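M157 (Murid herpesvirus 1, PDB 2NYK) is an MHC class I-like viral glycoprotein of mouse cytomegalovirus that serves as a ligand for Ly49 receptors of natural killer cells. Local coordinates at residues T20-F25 against A102-G107; D93-C98 against T117-R122; F108-D113 against Y151-N156. The protein carries 1 engineered substitution. One frame throughout, in Å; residues are numbered along the deposited sequence.

Interaction 1. Residues T20-F25 against A102-G107; sequences TFTMEF and ACLFLG
The carbonyl oxygen of Phe21 accepts the amide N-H of Phe105, N to O 2.8 Å, in a nearly straight bond that joins two neighbouring antiparallel strands in the platform sheet of this MHC class I-like fold. Two residues further on, Met23 and Cys103 form a second hydrogen-bonded pair and exchange both amides: Cys103 N reaches Met23 O, and Met23 N reaches Cys103 O. Between them lies the non-hydrogen-bonded pair Thr22 and Leu104, where a bent CA-H...O contact brings Thr22 CA to 3.0 Å from Cys103 O.

The alternation sorts the side chains onto two faces. Phe21, Met23, Cys103 and Phe105 share the face covered by helices 148-154 and 157-173. There CD2 of Phe105 sits 3.7 Å above the plane of the Phe21 ring, displaced toward its rim, with the two planes inclined at 49°, neither stacked nor T-shaped. Phe21 reaches this position with CG wedged between its own backbone N and carbonyl carbon (chi1 72°). Met23 serves both rings: its CB meets the edge of Phe105 in plane, CB to CE2 3.4 Å, while its CE lies at the edge of Phe21. Across the strands these side chains meet through carbon contacts. Phe25 brings its ring edge toward Cys103 SG, the sulfur bonded to Cys112 on the next strand.

The other face, with Thr22, Glu24, Ala102 and Leu104, is more polar. Leu104 CD1 rests between the methyls of Thr20 and Thr22. At the end of the ladder a water takes the amide N-H of Gly107 and also hydrogen-bonds Thr20 OG1, 2.7 Å from the water oxygen.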
# COMPACT_ATOMS: atom_id res chain seq x y z
N THR A 20 -15.44 -3.48 -5.91
CA THR A 20 -14.36 -2.98 -6.75
C THR A 20 -13.15 -2.53 -5.92
O THR A 20 -13.29 -1.91 -4.85
CB THR A 20 -14.87 -1.82 -7.66
OG1 THR A 20 -15.87 -2.32 -8.55
CG2 THR A 20 -13.73 -1.20 -8.50
N PHE A 21 -11.96 -2.87 -6.41
CA PHE A 21 -10.70 -2.49 -5.75
C PHE A 21 -9.51 -2.75 -6.66
O PHE A 21 -9.65 -3.38 -7.69
CB PHE A 21 -10.53 -3.19 -4.39
CG PHE A 21 -10.21 -4.68 -4.47
CD1 PHE A 21 -8.90 -5.13 -4.39
CD2 PHE A 21 -11.24 -5.63 -4.54
CE1 PHE A 21 -8.60 -6.49 -4.45
CE2 PHE A 21 -10.98 -6.99 -4.56
CZ PHE A 21 -9.65 -7.45 -4.52
N THR A 22 -8.35 -2.24 -6.27
CA THR A 22 -7.13 -2.40 -7.05
C THR A 22 -6.10 -3.13 -6.21
O THR A 22 -6.16 -3.11 -4.96
CB THR A 22 -6.54 -1.02 -7.51
OG1 THR A 22 -5.93 -0.35 -6.39
CG2 THR A 22 -7.63 -0.11 -8.10
N MET A 23 -5.20 -3.83 -6.89
CA MET A 23 -4.09 -4.51 -6.28
C MET A 23 -2.86 -4.17 -7.10
O MET A 23 -2.92 -4.12 -8.36
CB MET A 23 -4.32 -6.02 -6.22
CG MET A 23 -3.28 -6.79 -5.40
SD MET A 23 -3.85 -8.47 -4.86
CE MET A 23 -5.62 -8.21 -4.79
N GLU A 24 -1.75 -3.91 -6.41
CA GLU A 24 -0.52 -3.52 -7.08
C GLU A 24 0.52 -4.54 -6.69
O GLU A 24 0.79 -4.72 -5.50
CB GLU A 24 -0.09 -2.11 -6.66
CG GLU A 24 -1.14 -0.97 -6.98
CD GLU A 24 -2.37 -0.94 -6.06
OE1 GLU A 24 -2.24 -1.13 -4.83
OE2 GLU A 24 -3.49 -0.73 -6.56
N PHE A 25 1.07 -5.21 -7.69
CA PHE A 25 2.10 -6.22 -7.48
C PHE A 25 3.39 -5.62 -7.95
O PHE A 25 3.46 -5.12 -9.09
CB PHE A 25 1.80 -7.46 -8.33
CG PHE A 25 0.47 -8.08 -8.09
CD1 PHE A 25 0.31 -9.06 -7.10
CD2 PHE A 25 -0.64 -7.71 -8.86
CE1 PHE A 25 -0.93 -9.64 -6.88
CE2 PHE A 25 -1.87 -8.27 -8.66
CZ PHE A 25 -2.02 -9.27 -7.68
N ALA A 102 -0.32 -2.65 -11.80
CA ALA A 102 -1.33 -1.92 -11.06
C ALA A 102 -2.66 -2.31 -11.69
O ALA A 102 -2.99 -1.88 -12.82
CB ALA A 102 -1.06 -0.42 -11.17
N CYS A 103 -3.41 -3.14 -10.97
CA CYS A 103 -4.60 -3.79 -11.52
C CYS A 103 -5.90 -3.36 -10.85
O CYS A 103 -5.98 -3.30 -9.62
CB CYS A 103 -4.46 -5.32 -11.41
SG CYS A 103 -3.01 -5.97 -12.25
N LEU A 104 -6.91 -3.08 -11.67
CA LEU A 104 -8.23 -2.77 -11.20
C LEU A 104 -9.11 -3.99 -11.38
O LEU A 104 -9.22 -4.51 -12.48
CB LEU A 104 -8.82 -1.60 -12.01
CG LEU A 104 -10.30 -1.23 -11.85
CD1 LEU A 104 -10.65 -0.75 -10.43
CD2 LEU A 104 -10.68 -0.16 -12.87
N PHE A 105 -9.75 -4.42 -10.29
CA PHE A 105 -10.65 -5.57 -10.33
C PHE A 105 -12.07 -5.07 -10.39
O PHE A 105 -12.63 -4.67 -9.37
CB PHE A 105 -10.43 -6.48 -9.13
CG PHE A 105 -9.07 -7.12 -9.08
CD1 PHE A 105 -8.72 -8.09 -10.00
CD2 PHE A 105 -8.14 -6.73 -8.15
CE1 PHE A 105 -7.46 -8.67 -9.98
CE2 PHE A 105 -6.86 -7.31 -8.13
CZ PHE A 105 -6.52 -8.29 -9.04
N LEU A 106 -12.65 -5.08 -11.59
CA LEU A 106 -13.99 -4.58 -11.83
C LEU A 106 -14.90 -5.76 -12.25
O LEU A 106 -14.71 -6.35 -13.31
CB LEU A 106 -13.96 -3.51 -12.93
CG LEU A 106 -15.26 -2.73 -13.20
CD1 LEU A 106 -15.80 -2.07 -11.93
CD2 LEU A 106 -15.05 -1.68 -14.30
N GLY A 107 -15.88 -6.09 -11.40
CA GLY A 107 -16.64 -7.33 -11.59
C GLY A 107 -15.63 -8.45 -11.55
O GLY A 107 -14.85 -8.57 -10.59
O HOH W 1 -16.17 -5.01 -8.83

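Interaction 2. Residues D93-C98 against T117-R122; sequences DTQRIC and TTDTVR
The two segments run nearly antiparallel, their touching parts 160° apart, and Cys98 and Thr117 form a hydrogen-bonded pair near the open end of a beta hairpin, Cys98 N to Thr117 O 2.9 Å and Thr117 N to Cys98 O 2.8 Å. Beyond this pair the regular ladder gives way to side-chain bonds. Thr94 OG1, placed opposite its own backbone N (chi1 -167°), receives the amide of Asp119 at 2.9 Å in an almost linear bond and passes its own proton to Arg96 O. The Asp119 carboxylate answers from the turn after Thr118: OD1 takes the amide of Gln95, N to OD1 2.6 Å, from above the carboxylate plane. OD2 lies against the aliphatic part of Arg96, 3.6 Å from CG, with the charged atoms of the two residues not in contact. Ile97 and Thr118 run side by side, CG1 against the Thr118 methyl CG2, and Ile97 continues into the leucines of helix 71-90. A water joins Asp93 OD1 to the hydroxyls of Thr118 and Thr120. Two reciprocal side-chain-to-backbone bonds therefore join the two loop segments beyond the last regular pair, and the amide held against OD1 would probably help to stabilise a negatively charged Asp119.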
# COMPACT_ATOMS: atom_id res chain seq x y z
N ASP A 93 23.47 -2.19 -18.79
CA ASP A 93 23.42 -0.74 -18.60
C ASP A 93 22.52 -0.33 -17.42
O ASP A 93 22.14 0.83 -17.28
CB ASP A 93 23.01 -0.02 -19.89
CG ASP A 93 21.77 -0.63 -20.55
OD1 ASP A 93 20.83 -1.11 -19.80
OD2 ASP A 93 21.72 -0.63 -21.83
N THR A 94 22.19 -1.31 -16.57
CA THR A 94 21.37 -1.09 -15.39
C THR A 94 21.81 -1.97 -14.22
O THR A 94 22.16 -3.13 -14.41
CB THR A 94 19.83 -1.25 -15.68
OG1 THR A 94 19.08 -0.72 -14.58
CG2 THR A 94 19.43 -2.70 -15.92
N GLN A 95 21.79 -1.40 -13.03
CA GLN A 95 22.12 -2.12 -11.81
C GLN A 95 20.87 -2.70 -11.14
O GLN A 95 20.98 -3.51 -10.22
CB GLN A 95 22.86 -1.21 -10.83
CG GLN A 95 24.29 -0.89 -11.25
CD GLN A 95 25.13 -2.14 -11.43
OE1 GLN A 95 25.37 -2.90 -10.48
NE2 GLN A 95 25.59 -2.37 -12.66
N ARG A 96 19.70 -2.27 -11.62
CA ARG A 96 18.44 -2.74 -11.06
C ARG A 96 17.28 -2.69 -12.05
O ARG A 96 17.29 -1.93 -13.02
CB ARG A 96 18.10 -1.97 -9.78
CG ARG A 96 18.02 -0.47 -9.96
CD ARG A 96 18.51 0.27 -8.69
NE ARG A 96 17.91 -0.25 -7.46
CZ ARG A 96 16.61 -0.19 -7.16
NH1 ARG A 96 15.74 0.36 -8.02
NH2 ARG A 96 16.17 -0.69 -6.01
N ILE A 97 16.27 -3.50 -11.78
CA ILE A 97 15.06 -3.49 -12.60
C ILE A 97 13.84 -3.70 -11.70
O ILE A 97 13.87 -4.51 -10.77
CB ILE A 97 15.10 -4.56 -13.72
CG1 ILE A 97 13.86 -4.46 -14.61
CG2 ILE A 97 15.23 -5.97 -13.11
CD1 ILE A 97 13.95 -5.28 -15.87
N CYS A 98 12.79 -2.96 -11.98
CA CYS A 98 11.56 -3.09 -11.23
C CYS A 98 10.39 -3.25 -12.19
O CYS A 98 10.36 -2.63 -13.27
CB CYS A 98 11.39 -1.88 -10.32
SG CYS A 98 9.91 -1.95 -9.31
N THR A 117 10.92 -0.44 -14.95
CA THR A 117 11.87 0.64 -14.73
C THR A 117 13.28 0.09 -14.59
O THR A 117 13.52 -0.86 -13.83
CB THR A 117 11.54 1.47 -13.48
OG1 THR A 117 10.22 1.99 -13.60
CG2 THR A 117 12.52 2.63 -13.33
N THR A 118 14.19 0.71 -15.34
CA THR A 118 15.62 0.45 -15.22
C THR A 118 16.32 1.80 -15.03
O THR A 118 15.67 2.85 -15.09
CB THR A 118 16.19 -0.27 -16.46
OG1 THR A 118 16.17 0.61 -17.58
CG2 THR A 118 15.39 -1.53 -16.80
N ASP A 119 17.63 1.77 -14.80
CA ASP A 119 18.41 3.00 -14.59
C ASP A 119 18.16 4.06 -15.66
O ASP A 119 17.92 5.23 -15.34
CB ASP A 119 19.90 2.67 -14.50
CG ASP A 119 20.24 1.84 -13.28
OD1 ASP A 119 21.30 1.18 -13.32
OD2 ASP A 119 19.47 1.84 -12.29
N THR A 120 18.18 3.64 -16.92
CA THR A 120 18.03 4.58 -18.04
C THR A 120 16.70 4.49 -18.81
O THR A 120 16.44 5.31 -19.70
CB THR A 120 19.18 4.41 -19.05
OG1 THR A 120 19.17 3.07 -19.56
CG2 THR A 120 20.51 4.71 -18.39
N VAL A 121 15.85 3.51 -18.48
CA VAL A 121 14.62 3.29 -19.27
C VAL A 121 13.38 3.08 -18.41
O VAL A 121 13.39 2.32 -17.44
CB VAL A 121 14.77 2.12 -20.29
CG1 VAL A 121 13.53 2.01 -21.16
CG2 VAL A 121 16.00 2.31 -21.17
N ARG A 122 12.30 3.75 -18.80
CA ARG A 122 11.01 3.62 -18.15
C ARG A 122 9.96 3.25 -19.21
O ARG A 122 9.87 3.91 -20.25
CB ARG A 122 10.65 4.95 -17.51
CG ARG A 122 9.79 4.86 -16.31
CD ARG A 122 10.51 5.45 -15.12
NE ARG A 122 10.08 6.83 -14.82
CZ ARG A 122 10.47 7.91 -15.49
NH1 ARG A 122 11.30 7.79 -16.53
NH2 ARG A 122 10.03 9.11 -15.14
O HOH W 2 19.31 0.93 -18.25

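Interaction 3. Residues F108-D113 against Y151-N156; sequences FDVICD and YMIKSN
In this MHC class I-like platform a helix lies across the sheet, and Val110 and Cys112 of strand 109-118 meet helix 148-154 through Ile153. The isoleucine divides its branches between them. Its methyl CG2 faces Val110 CG1 at 4.0 Å, the two side chains crossing at about a right angle, while CD1 extends along the strand to Cys112 SG at 4.1 Å. CG1 of Ile153 stands opposite its own carbonyl carbon (chi1 -65°), which sends the longer branch toward the sulfur and the short one toward the valine. Since Cys112 is disulfide-bonded to Cys103, the helix packs directly against the link between two adjacent strands. Phe75 of helix 71-90 also touches Ile153, so this apolar layer continues to the neighbouring helix.

Lys154 takes the outer edge of the contact. Its chain bends at chi2 and again at chi4, carrying CD and CE past the backbone at the start of the strand, with CE 3.6 Å from Phe108 O. Within 151-156, Tyr151 O accepts both the amide and the hydroxyl of Ser155, and Asn156 ND2 donates to Met152 O at 2.6 Å. The ionic component across the contact is modest, a salt bridge with a long, weak hydrogen bond in which Lys154 NZ lies 3.5 Å from Asp109 OD1.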
# COMPACT_ATOMS: atom_id res chain seq x y z
N PHE A 108 -15.63 -9.27 -12.59
CA PHE A 108 -14.58 -10.29 -12.72
C PHE A 108 -13.63 -9.98 -13.87
O PHE A 108 -12.97 -10.87 -14.41
CB PHE A 108 -15.18 -11.70 -12.85
CG PHE A 108 -15.81 -12.22 -11.57
CD1 PHE A 108 -15.37 -11.79 -10.31
CD2 PHE A 108 -16.81 -13.19 -11.62
CE1 PHE A 108 -15.93 -12.31 -9.14
CE2 PHE A 108 -17.38 -13.70 -10.47
CZ PHE A 108 -16.94 -13.25 -9.22
N ASP A 109 -13.58 -8.71 -14.26
CA ASP A 109 -12.65 -8.21 -15.26
C ASP A 109 -11.50 -7.53 -14.56
O ASP A 109 -11.59 -7.20 -13.37
CB ASP A 109 -13.32 -7.19 -16.17
CG ASP A 109 -14.23 -7.83 -17.19
OD1 ASP A 109 -13.79 -8.79 -17.87
OD2 ASP A 109 -15.40 -7.39 -17.31
N VAL A 110 -10.41 -7.34 -15.30
CA VAL A 110 -9.22 -6.72 -14.78
C VAL A 110 -8.61 -5.85 -15.85
O VAL A 110 -8.55 -6.25 -17.01
CB VAL A 110 -8.17 -7.75 -14.31
CG1 VAL A 110 -6.96 -7.06 -13.72
CG2 VAL A 110 -8.77 -8.65 -13.26
N ILE A 111 -8.18 -4.67 -15.43
CA ILE A 111 -7.41 -3.75 -16.26
C ILE A 111 -6.13 -3.44 -15.49
O ILE A 111 -6.19 -2.94 -14.37
CB ILE A 111 -8.22 -2.46 -16.52
CG1 ILE A 111 -9.60 -2.82 -17.09
CG2 ILE A 111 -7.47 -1.55 -17.48
CD1 ILE A 111 -10.57 -1.66 -17.24
N CYS A 112 -4.98 -3.79 -16.06
CA CYS A 112 -3.70 -3.51 -15.40
C CYS A 112 -2.86 -2.56 -16.20
O CYS A 112 -2.78 -2.65 -17.43
CB CYS A 112 -2.88 -4.80 -15.14
SG CYS A 112 -3.70 -6.12 -14.21
N ASP A 113 -2.21 -1.64 -15.50
CA ASP A 113 -1.18 -0.80 -16.10
C ASP A 113 0.09 -1.45 -15.65
O ASP A 113 0.25 -1.76 -14.47
CB ASP A 113 -1.26 0.63 -15.60
CG ASP A 113 -2.59 1.31 -15.95
OD1 ASP A 113 -3.11 1.12 -17.07
OD2 ASP A 113 -3.11 2.04 -15.09
N TYR A 151 -2.79 -11.61 -18.22
CA TYR A 151 -3.58 -12.82 -18.50
C TYR A 151 -3.71 -13.70 -17.24
O TYR A 151 -4.81 -14.09 -16.89
CB TYR A 151 -2.99 -13.61 -19.69
CG TYR A 151 -3.48 -15.04 -19.75
CD1 TYR A 151 -4.75 -15.35 -20.27
CD2 TYR A 151 -2.69 -16.08 -19.25
CE1 TYR A 151 -5.21 -16.68 -20.31
CE2 TYR A 151 -3.15 -17.41 -19.28
CZ TYR A 151 -4.40 -17.69 -19.81
OH TYR A 151 -4.83 -19.01 -19.83
N MET A 152 -2.59 -13.98 -16.58
CA MET A 152 -2.56 -14.77 -15.35
C MET A 152 -3.42 -14.17 -14.25
O MET A 152 -4.14 -14.88 -13.55
CB MET A 152 -1.12 -14.96 -14.86
CG MET A 152 -1.02 -15.74 -13.52
SD MET A 152 0.64 -16.32 -13.05
CE MET A 152 0.63 -18.01 -13.61
N ILE A 153 -3.32 -12.85 -14.06
CA ILE A 153 -4.17 -12.17 -13.10
C ILE A 153 -5.65 -12.29 -13.51
O ILE A 153 -6.51 -12.68 -12.70
CB ILE A 153 -3.73 -10.69 -12.95
CG1 ILE A 153 -2.31 -10.63 -12.34
CG2 ILE A 153 -4.75 -9.91 -12.10
CD1 ILE A 153 -1.64 -9.32 -12.59
N LYS A 154 -5.95 -11.95 -14.77
CA LYS A 154 -7.29 -12.04 -15.32
C LYS A 154 -7.89 -13.43 -15.10
O LYS A 154 -9.03 -13.56 -14.64
CB LYS A 154 -7.26 -11.71 -16.82
CG LYS A 154 -8.61 -11.92 -17.54
CD LYS A 154 -9.71 -11.04 -16.93
CE LYS A 154 -11.10 -11.44 -17.45
NZ LYS A 154 -11.29 -10.99 -18.86
N SER A 155 -7.12 -14.47 -15.39
CA SER A 155 -7.58 -15.85 -15.27
C SER A 155 -7.91 -16.28 -13.84
O SER A 155 -8.52 -17.31 -13.65
CB SER A 155 -6.54 -16.79 -15.85
OG SER A 155 -6.21 -16.39 -17.16
N ASN A 156 -7.49 -15.48 -12.86
CA ASN A 156 -7.65 -15.85 -11.46
C ASN A 156 -8.38 -14.78 -10.66
O ASN A 156 -8.30 -14.76 -9.44
CB ASN A 156 -6.28 -16.16 -10.85
CG ASN A 156 -5.62 -17.36 -11.51
OD1 ASN A 156 -6.03 -18.49 -11.29
ND2 ASN A 156 -4.63 -17.10 -12.37

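In the fold
All three contacts belong to one antiparallel sheet, in which strands 21-30, 96-106 and 109-118 are neighbours. Interactions 1 and 3, their centres about 8 Å apart, follow in series along the chain and are connected by the Cys103-Cys112 disulfide and the packing of Phe105 on Val110. The segments of interaction 2 alternate with those of both others; at the far end of the 96-106/109-118 hairpin, its centre is about 25 Å from that of interaction 1 and 26 Å from that of interaction 3. It has more exposed residues, yet Thr94 and Ile97 still pack under helix 71-90, while interactions 1 and 3 lie against helices 148-154 and 157-173: one continuous support for the platform helices.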